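Pro-Pro endopeptidase (Paenibacillus alvei, PDB 6FPC) is a secreted zinc-dependent endopeptidase that cleaves between two prolines in PLP-PVP motifs of a cell-surface protein and may thereby regulate bacterial adhesion. Local coordinates at residues 109-112 with 113-117; 33-36 with 37-41; 123-126 with 127-130; 165-168 with 169-172. One frame throughout, in Å; residues are numbered along the deposited sequence.

All four contacts are local, each joining neighbouring turns of one continuous segment. Contact 1 is the buried core, in the middle of helix 108-121, where two histidines hold the metal. Contact 2, partly buried, is the start of helix 35-43; its Ile-33, Ile-37 and Leu-41 pack on Thr-113, Ala-116 and Val-117 of contact 1. Contacts 3 and 4 lie at the surface and form the starts of helices 129-138 and 168-177, where hydroxyl side chains do the capping. Leu-165 and Tyr-166 of contact 4 reach back to Leu-114 and Ile-110. Chemistry thus shifts from metal binding through apolar packing to polar helix capping, and contact 3 touches none of the others.

Contact 1: residues 109-112 with 113-117; sequences EIHE and TLHAV. With CD (cadmium ion), chain F.
His-111 and His-115, one helical turn apart, point their rings at the same cadmium ion, and each binds it through NE2 at 2.2 Å. The ring planes stand at 86° to each other, so two nearly perpendicular imidazoles converge on the metal with their NE2 atoms 3.3 Å apart. With CG anti to the backbone N (chi1 178°), the His-111 ring reaches the metal; its other nitrogen, ND1, is hydrogen-bonded to second-shell Glu-159, which probably helps to set the rotation of the ring. A water molecule 2.0 Å from the cadmium ion donates to Glu-112 OE1 at 3.0 Å. The chain of Glu-112 bends at chi2 to bring its carboxylate beside the metal, and OE2 lies at the edge of the His-115 ring, near CD2.

Among the hydrogen bonds, Glu-109 O is gripped twice by Thr-113: by the amide N at 3.0 Å and by the hydroxyl OG1 at 2.7 Å, the two coming from opposite faces of the carbonyl plane. Leu-114 N bonds to Ile-110 O, whereas His-115 N is shared weakly between His-111 O and Glu-112 O. Apolar packing is lighter: Ile-110 CG2 lies 3.9 Å from Leu-114 CD2, the two side chains running side by side toward helix 153-166.

Tyr-148 and Glu-155 complete the metal site, which also binds zinc. With Glu-112 as the predicted proton acceptor, the arrangement is the HExxH zinc-binding helix of metallopeptidases.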
ATOM      1  N   GLU A 109      -1.093   5.312  -0.296  1.00 24.79           N
ATOM      2  CA  GLU A 109      -2.149   4.719  -1.133  1.00 24.16           C
ATOM      3  C   GLU A 109      -1.630   3.652  -2.084  1.00 26.17           C
ATOM      4  O   GLU A 109      -2.295   2.622  -2.220  1.00 26.43           O
ATOM      5  CB  GLU A 109      -3.006   5.771  -1.880  1.00 25.92           C
ATOM      6  CG  GLU A 109      -2.253   6.687  -2.841  1.00 30.82           C
ATOM      7  CD  GLU A 109      -1.648   7.942  -2.228  1.00 41.22           C
ATOM      8  OE1 GLU A 109      -1.502   7.985  -0.983  1.00 31.31           O
ATOM      9  OE2 GLU A 109      -1.277   8.863  -2.996  1.00 31.28           O
ATOM     10  N   ILE A 110      -0.429   3.836  -2.674  1.00 22.85           N
ATOM     11  CA  ILE A 110       0.102   2.790  -3.564  1.00 22.41           C
ATOM     12  C   ILE A 110       0.461   1.551  -2.750  1.00 26.99           C
ATOM     13  O   ILE A 110       0.057   0.439  -3.125  1.00 27.07           O
ATOM     14  CB  ILE A 110       1.271   3.276  -4.458  1.00 26.34           C
ATOM     15  CG1 ILE A 110       0.741   4.261  -5.520  1.00 27.85           C
ATOM     16  CG2 ILE A 110       1.990   2.091  -5.128  1.00 27.98           C
ATOM     17  CD1 ILE A 110       1.875   5.146  -6.163  1.00 30.49           C
ATOM     18  N   HIS A 111       1.186   1.758  -1.621  1.00 23.70           N
ATOM     19  CA  HIS A 111       1.621   0.685  -0.712  1.00 23.85           C
ATOM     20  C   HIS A 111       0.429  -0.191  -0.272  1.00 25.97           C
ATOM     21  O   HIS A 111       0.452  -1.415  -0.443  1.00 24.39           O
ATOM     22  CB  HIS A 111       2.344   1.277   0.522  1.00 23.79           C
ATOM     23  CG  HIS A 111       2.777   0.236   1.513  1.00 25.66           C
ATOM     24  ND1 HIS A 111       4.057  -0.274   1.507  1.00 26.75           N
ATOM     25  CD2 HIS A 111       2.072  -0.367   2.498  1.00 26.44           C
ATOM     26  CE1 HIS A 111       4.109  -1.141   2.506  1.00 25.36           C
ATOM     27  NE2 HIS A 111       2.941  -1.228   3.134  1.00 25.70           N
ATOM     28  N   GLU A 112      -0.617   0.441   0.273  1.00 22.02           N
ATOM     29  CA  GLU A 112      -1.791  -0.292   0.761  1.00 21.50           C
ATOM     30  C   GLU A 112      -2.572  -0.961  -0.372  1.00 24.60           C
ATOM     31  O   GLU A 112      -3.022  -2.088  -0.191  1.00 22.82           O
ATOM     32  CB  GLU A 112      -2.682   0.590   1.655  1.00 22.22           C
ATOM     33  CG  GLU A 112      -1.988   0.989   2.969  1.00 20.75           C
ATOM     34  CD  GLU A 112      -1.640  -0.162   3.909  1.00 39.98           C
ATOM     35  OE1 GLU A 112      -0.716   0.014   4.733  1.00 32.29           O
ATOM     36  OE2 GLU A 112      -2.281  -1.238   3.822  1.00 30.74           O
ATOM     37  N   THR A 113      -2.667  -0.324  -1.545  1.00 22.85           N
ATOM     38  CA  THR A 113      -3.362  -0.941  -2.676  1.00 23.47           C
ATOM     39  C   THR A 113      -2.612  -2.194  -3.132  1.00 26.97           C
ATOM     40  O   THR A 113      -3.242  -3.192  -3.448  1.00 27.72           O
ATOM     41  CB  THR A 113      -3.603   0.066  -3.821  1.00 26.79           C
ATOM     42  OG1 THR A 113      -4.340   1.169  -3.304  1.00 26.71           O
ATOM     43  CG2 THR A 113      -4.400  -0.545  -4.997  1.00 24.53           C
ATOM     44  N   LEU A 114      -1.274  -2.161  -3.126  1.00 25.32           N
ATOM     45  CA  LEU A 114      -0.454  -3.285  -3.593  1.00 24.62           C
ATOM     46  C   LEU A 114      -0.597  -4.518  -2.702  1.00 25.75           C
ATOM     47  O   LEU A 114      -0.464  -5.632  -3.206  1.00 23.84           O
ATOM     48  CB  LEU A 114       1.019  -2.854  -3.820  1.00 24.44           C
ATOM     49  CG  LEU A 114       1.406  -2.475  -5.281  1.00 30.33           C
ATOM     50  CD1 LEU A 114       1.438  -3.691  -6.186  1.00 29.31           C
ATOM     51  CD2 LEU A 114       0.473  -1.459  -5.901  1.00 33.72           C
ATOM     52  N   HIS A 115      -0.965  -4.338  -1.398  1.00 23.64           N
ATOM     53  CA  HIS A 115      -1.276  -5.478  -0.540  1.00 22.62           C
ATOM     54  C   HIS A 115      -2.523  -6.201  -1.096  1.00 25.80           C
ATOM     55  O   HIS A 115      -2.510  -7.429  -1.202  1.00 25.32           O
ATOM     56  CB  HIS A 115      -1.516  -5.071   0.929  1.00 22.18           C
ATOM     57  CG  HIS A 115      -0.260  -4.844   1.731  1.00 24.77           C
ATOM     58  ND1 HIS A 115       0.714  -5.825   1.849  1.00 25.27           N
ATOM     59  CD2 HIS A 115       0.086  -3.785   2.499  1.00 25.77           C
ATOM     60  CE1 HIS A 115       1.639  -5.320   2.653  1.00 24.77           C
ATOM     61  NE2 HIS A 115       1.309  -4.094   3.072  1.00 24.98           N
ATOM     62  N   ALA A 116      -3.589  -5.441  -1.455  1.00 23.61           N
ATOM     63  CA  ALA A 116      -4.821  -6.031  -2.017  1.00 23.92           C
ATOM     64  C   ALA A 116      -4.533  -6.723  -3.351  1.00 27.14           C
ATOM     65  O   ALA A 116      -5.060  -7.800  -3.595  1.00 25.12           O
ATOM     66  CB  ALA A 116      -5.896  -4.963  -2.179  1.00 25.55           C
ATOM     67  N   VAL A 117      -3.656  -6.139  -4.189  1.00 24.06           N
ATOM     68  CA  VAL A 117      -3.235  -6.729  -5.478  1.00 24.71           C
ATOM     69  C   VAL A 117      -2.549  -8.079  -5.214  1.00 28.45           C
ATOM     70  O   VAL A 117      -2.909  -9.089  -5.828  1.00 28.69           O
ATOM     71  CB  VAL A 117      -2.289  -5.770  -6.265  1.00 27.13           C
ATOM     72  CG1 VAL A 117      -1.747  -6.427  -7.537  1.00 26.77           C
ATOM     73  CG2 VAL A 117      -2.970  -4.443  -6.596  1.00 26.65           C
TER
HETATM   74 CD    CD F 302       2.277  -2.774   4.562  0.51 25.83          CD
HETATM   75  O   HOH W   1       0.801  -2.261   5.889  1.00 29.57           O

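Contact 2: residues 33-36 with 37-41; sequences IPTS and ILDAL
Leu-38 folds back over Ile-33 and Pro-34 at the N-terminus of helix 35-43, with Pro-34 at the N-cap. Leu-38 CB sits 3.5 Å from Thr-35 O. CG, anti to the carbonyl carbon (chi1 -65°), passes beside Pro-34 O and the CG2 methyl of Ile-33. The two tips then divide the work: Leu-38 CD1 lies 3.4 Å from Ile-33 O, while Leu-38 CD2 meets Ile-33 CG2 at 3.9 Å and comes near Ile-33 CB. The Leu-38 side chain also touches Ile-6, Leu-7 and Leu-10.

The same Ile-33 CG2 also touches Ile-37 CG2, at 3.7 Å. Ile-33 crosses both Ile-37 and Leu-38 at about a right angle, and its CG2 methyl meets both. The rest of this apolar face packs on helix 108-121, with Ile-33 and Leu-41 on Thr-113 and Ile-37 on Val-117.

The proline side chain has no polar group with which to cap, and the first turn is closed by main-chain bonds. Pro-34 O accepts from Leu-38 N in the carbonyl plane, with a weak second bond from Ile-37 N, and Ser-36 O accepts from Ala-40 N. On the exposed flank, Asp-39 N donates to Thr-35 O at 2.8 Å, while Thr-35 CG2 rests against the carboxylate, 3.9 Å from Asp-39 OD2.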
ATOM      1  N   ILE A  33      -0.539   2.659 -11.030  1.00 29.70           N
ATOM      2  CA  ILE A  33      -0.807   1.221 -10.974  1.00 28.69           C
ATOM      3  C   ILE A  33      -1.428   0.836 -12.342  1.00 36.38           C
ATOM      4  O   ILE A  33      -2.340   1.545 -12.799  1.00 37.25           O
ATOM      5  CB  ILE A  33      -1.729   0.858  -9.776  1.00 30.53           C
ATOM      6  CG1 ILE A  33      -1.089   1.285  -8.420  1.00 30.34           C
ATOM      7  CG2 ILE A  33      -2.097  -0.643  -9.799  1.00 32.29           C
ATOM      8  CD1 ILE A  33      -1.963   1.182  -7.225  1.00 34.87           C
ATOM      9  N   PRO A  34      -0.926  -0.223 -13.039  1.00 35.05           N
ATOM     10  CA  PRO A  34      -1.499  -0.585 -14.354  1.00 35.59           C
ATOM     11  C   PRO A  34      -3.015  -0.789 -14.331  1.00 38.76           C
ATOM     12  O   PRO A  34      -3.536  -1.374 -13.393  1.00 36.75           O
ATOM     13  CB  PRO A  34      -0.754  -1.876 -14.723  1.00 37.18           C
ATOM     14  CG  PRO A  34       0.521  -1.799 -13.994  1.00 40.85           C
ATOM     15  CD  PRO A  34       0.183  -1.133 -12.680  1.00 36.06           C
ATOM     16  N   THR A  35      -3.719  -0.268 -15.343  1.00 37.64           N
ATOM     17  CA  THR A  35      -5.186  -0.347 -15.483  1.00 37.85           C
ATOM     18  C   THR A  35      -5.738  -1.790 -15.348  1.00 38.63           C
ATOM     19  O   THR A  35      -6.757  -1.973 -14.662  1.00 37.40           O
ATOM     20  CB  THR A  35      -5.613   0.342 -16.792  1.00 42.90           C
ATOM     21  OG1 THR A  35      -5.216   1.711 -16.708  1.00 46.38           O
ATOM     22  CG2 THR A  35      -7.118   0.259 -17.058  1.00 40.55           C
ATOM     23  N   SER A  36      -5.075  -2.792 -15.977  1.00 35.39           N
ATOM     24  CA  SER A  36      -5.461  -4.210 -15.903  1.00 35.59           C
ATOM     25  C   SER A  36      -5.532  -4.728 -14.463  1.00 37.20           C
ATOM     26  O   SER A  36      -6.451  -5.470 -14.119  1.00 36.37           O
ATOM     27  CB  SER A  36      -4.516  -5.079 -16.726  1.00 39.52           C
ATOM     28  OG  SER A  36      -3.165  -4.748 -16.456  1.00 50.63           O
ATOM     29  N   ILE A  37      -4.591  -4.290 -13.621  1.00 33.83           N
ATOM     30  CA  ILE A  37      -4.508  -4.637 -12.198  1.00 31.22           C
ATOM     31  C   ILE A  37      -5.642  -3.913 -11.454  1.00 33.51           C
ATOM     32  O   ILE A  37      -6.277  -4.514 -10.592  1.00 32.53           O
ATOM     33  CB  ILE A  37      -3.105  -4.251 -11.647  1.00 33.50           C
ATOM     34  CG1 ILE A  37      -1.962  -5.141 -12.242  1.00 33.89           C
ATOM     35  CG2 ILE A  37      -3.078  -4.203 -10.121  1.00 32.30           C
ATOM     36  CD1 ILE A  37      -1.765  -6.515 -11.729  1.00 35.84           C
ATOM     37  N   LEU A  38      -5.888  -2.627 -11.774  1.00 31.13           N
ATOM     38  CA  LEU A  38      -6.977  -1.865 -11.137  1.00 31.24           C
ATOM     39  C   LEU A  38      -8.351  -2.494 -11.474  1.00 35.07           C
ATOM     40  O   LEU A  38      -9.194  -2.646 -10.581  1.00 34.47           O
ATOM     41  CB  LEU A  38      -6.925  -0.376 -11.527  1.00 31.45           C
ATOM     42  CG  LEU A  38      -5.693   0.415 -11.035  1.00 33.76           C
ATOM     43  CD1 LEU A  38      -5.563   1.757 -11.772  1.00 34.84           C
ATOM     44  CD2 LEU A  38      -5.736   0.634  -9.526  1.00 33.47           C
ATOM     45  N   ASP A  39      -8.535  -2.919 -12.734  1.00 34.27           N
ATOM     46  CA  ASP A  39      -9.751  -3.591 -13.228  1.00 35.75           C
ATOM     47  C   ASP A  39     -10.005  -4.869 -12.427  1.00 39.69           C
ATOM     48  O   ASP A  39     -11.113  -5.091 -11.913  1.00 39.84           O
ATOM     49  CB  ASP A  39      -9.618  -3.920 -14.726  1.00 39.24           C
ATOM     50  CG  ASP A  39      -9.723  -2.731 -15.674  1.00 57.00           C
ATOM     51  OD1 ASP A  39      -9.502  -2.922 -16.893  1.00 62.18           O
ATOM     52  OD2 ASP A  39     -10.029  -1.609 -15.201  1.00 60.49           O
ATOM     53  N   ALA A  40      -8.945  -5.684 -12.277  1.00 35.54           N
ATOM     54  CA  ALA A  40      -8.971  -6.931 -11.531  1.00 35.20           C
ATOM     55  C   ALA A  40      -9.332  -6.668 -10.069  1.00 36.29           C
ATOM     56  O   ALA A  40     -10.161  -7.390  -9.521  1.00 36.43           O
ATOM     57  CB  ALA A  40      -7.624  -7.626 -11.642  1.00 35.50           C
ATOM     58  N   LEU A  41      -8.778  -5.598  -9.453  1.00 32.10           N
ATOM     59  CA  LEU A  41      -9.127  -5.236  -8.070  1.00 30.32           C
ATOM     60  C   LEU A  41     -10.629  -4.989  -7.932  1.00 31.97           C
ATOM     61  O   LEU A  41     -11.265  -5.537  -7.027  1.00 29.86           O
ATOM     62  CB  LEU A  41      -8.378  -3.973  -7.625  1.00 30.06           C
ATOM     63  CG  LEU A  41      -6.992  -4.154  -7.075  1.00 34.33           C
ATOM     64  CD1 LEU A  41      -6.376  -2.793  -6.818  1.00 34.83           C
ATOM     65  CD2 LEU A  41      -7.001  -5.026  -5.792  1.00 34.84           C
TER

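Contact 3: residues 123-126 with 127-130; sequences NEVS and GTDE
Val-125 O takes two hydrogen bonds from Thr-128, one from the hydroxyl OG1 at 2.9 Å and one from the amide N at 3.1 Å. The hydroxyl arrives in the carbonyl plane, the amide from well above it, 63° out. The turn places the amide, and a chi1 of 64°, with OG1 between the backbone N and the carbonyl carbon, brings the hydroxyl to the same oxygen. One residue earlier, Gly-127 N donates to Glu-124 O at 2.9 Å, also from above the carbonyl plane. The two i+3 to i amide bonds form successive tight turns of 3-10 type.

Farther out, Ser-126 is the buried member of the group: its OG is bonded to Asp-118 of helix 108-121, and its side chain touches Thr-154 and Phe-157. Glu-124 is tied to Asp-118 as well, through the main chain. Packing within the turn is thin. Thr-128 CG2 rests 3.9 Å from Val-125 CA, whereas the Val-125 side chain packs mainly on Phe-157 and Phe-184.

Thr-128 is the N-cap of helix 129-138. Its hydroxyl gives its proton to Val-125 O and accepts a weak bond from Phe-131 N, so one side chain joins the incoming turn to the first turn of the helix. The link is therefore polar and largely made by the main chain, while Val-125 and Ser-126 make its contacts with helices 153-166, 179-188 and 108-121.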
ATOM      1  N   ASN A 123      -2.700 -14.049  -6.327  1.00 26.84           N
ATOM      2  CA  ASN A 123      -2.620 -15.322  -5.573  1.00 27.59           C
ATOM      3  C   ASN A 123      -1.468 -15.342  -4.580  1.00 29.80           C
ATOM      4  O   ASN A 123      -0.753 -16.347  -4.488  1.00 30.18           O
ATOM      5  CB  ASN A 123      -2.477 -16.528  -6.527  1.00 29.42           C
ATOM      6  CG  ASN A 123      -3.461 -16.571  -7.660  1.00 50.60           C
ATOM      7  OD1 ASN A 123      -3.167 -16.183  -8.808  1.00 45.64           O
ATOM      8  ND2 ASN A 123      -4.642 -17.067  -7.362  1.00 36.29           N
ATOM      9  N   GLU A 124      -1.246 -14.214  -3.883  1.00 24.91           N
ATOM     10  CA  GLU A 124      -0.129 -14.085  -2.926  1.00 24.27           C
ATOM     11  C   GLU A 124       1.227 -14.369  -3.579  1.00 26.70           C
ATOM     12  O   GLU A 124       2.008 -15.184  -3.093  1.00 25.54           O
ATOM     13  CB  GLU A 124      -0.342 -14.946  -1.674  1.00 25.70           C
ATOM     14  CG  GLU A 124      -1.563 -14.517  -0.880  1.00 35.42           C
ATOM     15  CD  GLU A 124      -1.763 -15.231   0.441  1.00 43.77           C
ATOM     16  OE1 GLU A 124      -2.910 -15.212   0.934  1.00 38.20           O
ATOM     17  OE2 GLU A 124      -0.787 -15.790   0.996  1.00 32.02           O
ATOM     18  N   VAL A 125       1.489 -13.702  -4.710  1.00 23.10           N
ATOM     19  CA  VAL A 125       2.776 -13.808  -5.404  1.00 23.75           C
ATOM     20  C   VAL A 125       3.971 -13.489  -4.464  1.00 25.81           C
ATOM     21  O   VAL A 125       5.043 -14.062  -4.655  1.00 25.43           O
ATOM     22  CB  VAL A 125       2.808 -12.961  -6.702  1.00 28.07           C
ATOM     23  CG1 VAL A 125       2.891 -11.460  -6.401  1.00 26.82           C
ATOM     24  CG2 VAL A 125       3.941 -13.417  -7.621  1.00 29.20           C
ATOM     25  N   SER A 126       3.769 -12.636  -3.422  1.00 23.07           N
ATOM     26  CA  SER A 126       4.861 -12.352  -2.482  1.00 23.21           C
ATOM     27  C   SER A 126       5.336 -13.596  -1.704  1.00 27.44           C
ATOM     28  O   SER A 126       6.457 -13.596  -1.197  1.00 25.71           O
ATOM     29  CB  SER A 126       4.473 -11.261  -1.494  1.00 23.82           C
ATOM     30  OG  SER A 126       3.488 -11.745  -0.598  1.00 26.15           O
ATOM     31  N   GLY A 127       4.472 -14.612  -1.598  1.00 26.14           N
ATOM     32  CA  GLY A 127       4.765 -15.858  -0.893  1.00 26.01           C
ATOM     33  C   GLY A 127       5.343 -16.972  -1.737  1.00 29.13           C
ATOM     34  O   GLY A 127       5.643 -18.057  -1.213  1.00 27.78           O
ATOM     35  N   THR A 128       5.520 -16.729  -3.051  1.00 25.40           N
ATOM     36  CA  THR A 128       6.094 -17.757  -3.938  1.00 25.06           C
ATOM     37  C   THR A 128       7.568 -17.933  -3.653  1.00 30.80           C
ATOM     38  O   THR A 128       8.232 -16.959  -3.267  1.00 28.47           O
ATOM     39  CB  THR A 128       5.869 -17.431  -5.416  1.00 30.10           C
ATOM     40  OG1 THR A 128       6.565 -16.227  -5.767  1.00 24.77           O
ATOM     41  CG2 THR A 128       4.383 -17.358  -5.783  1.00 32.15           C
ATOM     42  N   ASP A 129       8.098 -19.160  -3.877  1.00 31.77           N
ATOM     43  CA  ASP A 129       9.525 -19.466  -3.665  1.00 31.89           C
ATOM     44  C   ASP A 129      10.444 -18.486  -4.376  1.00 33.75           C
ATOM     45  O   ASP A 129      11.467 -18.098  -3.810  1.00 32.18           O
ATOM     46  CB  ASP A 129       9.861 -20.910  -4.082  1.00 35.20           C
ATOM     47  CG  ASP A 129       9.068 -21.984  -3.364  1.00 48.72           C
ATOM     48  OD1 ASP A 129       8.788 -21.811  -2.155  1.00 48.79           O
ATOM     49  OD2 ASP A 129       8.739 -23.004  -4.006  1.00 58.73           O
ATOM     50  N   GLU A 130      10.051 -18.055  -5.598  1.00 30.21           N
ATOM     51  CA  GLU A 130      10.795 -17.112  -6.418  1.00 30.26           C
ATOM     52  C   GLU A 130      10.916 -15.771  -5.699  1.00 32.11           C
ATOM     53  O   GLU A 130      12.015 -15.222  -5.630  1.00 32.46           O
ATOM     54  CB  GLU A 130      10.124 -16.913  -7.792  1.00 32.76           C
ATOM     55  CG  GLU A 130      10.942 -16.044  -8.740  1.00 41.89           C
ATOM     56  CD  GLU A 130      10.275 -15.512  -9.998  1.00 60.98           C
ATOM     57  OE1 GLU A 130       9.026 -15.564 -10.098  1.00 53.73           O
ATOM     58  OE2 GLU A 130      11.013 -15.025 -10.885  1.00 51.48           O
TER

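Contact 4: residues 165-168 with 169-172; sequences LYSD and ATRS
Ser-167 and Thr-170 exchange side-chain and main-chain hydrogen bonds in a capping box, which starts helix 168-177 immediately after helix 153-166. Each hydroxyl is folded toward the other residue's amide. Ser-167 OG, set between its own backbone N and carbonyl carbon, accepts from Thr-170 N at 3.2 Å, and the bond is nearly straight at 167°. In return, Ser-167 N donates to Thr-170 OG1 at 3.3 Å along a more bent path, 141°. The proton of Thr-170 OG1 goes to Leu-163 O, so this hydroxyl also ties the new helix to the end of the preceding one.

The methyl of Thr-170, anti to its carbonyl carbon, lies between the Ser-167 hydroxyl and the Tyr-166 ring. Thr-170 CG2 approaches that ring obliquely, 4.1 Å from Tyr-166 CD2, and Thr-170 OG1 lies 3.8 Å from Tyr-166 CB. The Tyr-166 side chain packs among Glu-98, Leu-106, Asn-107 and Ile-110, placing the junction beside the helix that carries the metal ligands.

Arg-171 directs its CB toward the incoming segment, 3.4 Å from Ser-167 O, the oxygen to which its own backbone N donates. From there CG runs anti to the backbone N (chi1 -176°) and the chain bends only at chi3. NE thereby reaches the carbonyl oxygen of Tyr-164, and the guanidinium makes a cation-pi contact with that residue's ring. Asp-168 stays apart from this charge, its OD2 lying 5.2 Å from Arg-171 NH1. Its main chain continues the helix: Ser-172 N donates to Asp-168 O at 3.0 Å.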
ATOM      1  N   LEU A 165       6.655   1.603  -9.213  1.00 29.57           N
ATOM      2  CA  LEU A 165       5.538   2.311  -9.829  1.00 29.44           C
ATOM      3  C   LEU A 165       5.475   3.831  -9.609  1.00 33.32           C
ATOM      4  O   LEU A 165       4.980   4.523 -10.498  1.00 32.97           O
ATOM      5  CB  LEU A 165       4.220   1.655  -9.360  1.00 29.32           C
ATOM      6  CG  LEU A 165       3.977   0.186  -9.811  1.00 33.47           C
ATOM      7  CD1 LEU A 165       2.862  -0.464  -9.028  1.00 33.48           C
ATOM      8  CD2 LEU A 165       3.688   0.081 -11.303  1.00 36.26           C
ATOM      9  N   TYR A 166       5.948   4.349  -8.456  1.00 32.15           N
ATOM     10  CA  TYR A 166       5.824   5.764  -8.058  1.00 32.70           C
ATOM     11  C   TYR A 166       6.411   6.778  -9.060  1.00 36.83           C
ATOM     12  O   TYR A 166       5.694   7.702  -9.480  1.00 36.87           O
ATOM     13  CB  TYR A 166       6.410   5.988  -6.641  1.00 33.83           C
ATOM     14  CG  TYR A 166       6.210   7.383  -6.082  1.00 38.13           C
ATOM     15  CD1 TYR A 166       4.984   7.773  -5.547  1.00 39.57           C
ATOM     16  CD2 TYR A 166       7.254   8.305  -6.061  1.00 40.68           C
ATOM     17  CE1 TYR A 166       4.801   9.048  -5.011  1.00 42.48           C
ATOM     18  CE2 TYR A 166       7.087   9.579  -5.511  1.00 42.51           C
ATOM     19  CZ  TYR A 166       5.861   9.940  -4.977  1.00 51.28           C
ATOM     20  OH  TYR A 166       5.681  11.196  -4.448  1.00 56.36           O
ATOM     21  N   SER A 167       7.702   6.641  -9.416  1.00 32.58           N
ATOM     22  CA  SER A 167       8.333   7.563 -10.356  1.00 32.21           C
ATOM     23  C   SER A 167       9.488   6.899 -11.099  1.00 35.88           C
ATOM     24  O   SER A 167       9.894   5.778 -10.748  1.00 34.24           O
ATOM     25  CB  SER A 167       8.836   8.805  -9.623  1.00 33.60           C
ATOM     26  OG  SER A 167       9.872   8.442  -8.728  1.00 36.04           O
ATOM     27  N   ASP A 168      10.046   7.614 -12.102  1.00 32.39           N
ATOM     28  CA  ASP A 168      11.188   7.121 -12.849  1.00 33.30           C
ATOM     29  C   ASP A 168      12.415   7.137 -11.943  1.00 34.84           C
ATOM     30  O   ASP A 168      13.249   6.232 -12.039  1.00 33.75           O
ATOM     31  CB  ASP A 168      11.436   7.969 -14.103  1.00 38.59           C
ATOM     32  CG  ASP A 168      10.327   7.921 -15.148  1.00 55.13           C
ATOM     33  OD1 ASP A 168      10.242   8.867 -15.970  1.00 58.12           O
ATOM     34  OD2 ASP A 168       9.549   6.936 -15.148  1.00 61.31           O
ATOM     35  N   ALA A 169      12.521   8.142 -11.048  1.00 31.63           N
ATOM     36  CA  ALA A 169      13.680   8.215 -10.150  1.00 31.39           C
ATOM     37  C   ALA A 169      13.715   7.052  -9.136  1.00 33.70           C
ATOM     38  O   ALA A 169      14.774   6.448  -8.956  1.00 33.37           O
ATOM     39  CB  ALA A 169      13.729   9.554  -9.432  1.00 32.14           C
ATOM     40  N   THR A 170      12.569   6.725  -8.519  1.00 30.27           N
ATOM     41  CA  THR A 170      12.485   5.637  -7.528  1.00 28.86           C
ATOM     42  C   THR A 170      12.727   4.281  -8.226  1.00 31.30           C
ATOM     43  O   THR A 170      13.465   3.462  -7.688  1.00 29.79           O
ATOM     44  CB  THR A 170      11.219   5.703  -6.658  1.00 30.92           C
ATOM     45  OG1 THR A 170      10.045   5.490  -7.427  1.00 26.59           O
ATOM     46  CG2 THR A 170      11.112   7.007  -5.843  1.00 32.96           C
ATOM     47  N   ARG A 171      12.217   4.105  -9.465  1.00 28.25           N
ATOM     48  CA  ARG A 171      12.419   2.884 -10.278  1.00 28.57           C
ATOM     49  C   ARG A 171      13.912   2.658 -10.623  1.00 31.28           C
ATOM     50  O   ARG A 171      14.401   1.530 -10.556  1.00 28.69           O
ATOM     51  CB  ARG A 171      11.567   2.960 -11.563  1.00 30.47           C
ATOM     52  CG  ARG A 171      11.615   1.715 -12.442  1.00 34.59           C
ATOM     53  CD  ARG A 171      10.801   1.897 -13.708  1.00 37.36           C
ATOM     54  NE  ARG A 171       9.357   1.881 -13.449  1.00 44.02           N
ATOM     55  CZ  ARG A 171       8.423   1.865 -14.396  1.00 61.39           C
ATOM     56  NH1 ARG A 171       8.765   1.873 -15.682  1.00 52.32           N
ATOM     57  NH2 ARG A 171       7.136   1.844 -14.067  1.00 40.90           N
ATOM     58  N   SER A 172      14.624   3.737 -10.997  1.00 30.04           N
ATOM     59  CA  SER A 172      16.045   3.685 -11.351  1.00 30.00           C
ATOM     60  C   SER A 172      16.853   3.296 -10.106  1.00 32.47           C
ATOM     61  O   SER A 172      17.794   2.495 -10.180  1.00 32.37           O
ATOM     62  CB  SER A 172      16.502   5.046 -11.867  1.00 34.11           C
ATOM     63  OG  SER A 172      15.962   5.285 -13.156  1.00 45.32           O
TER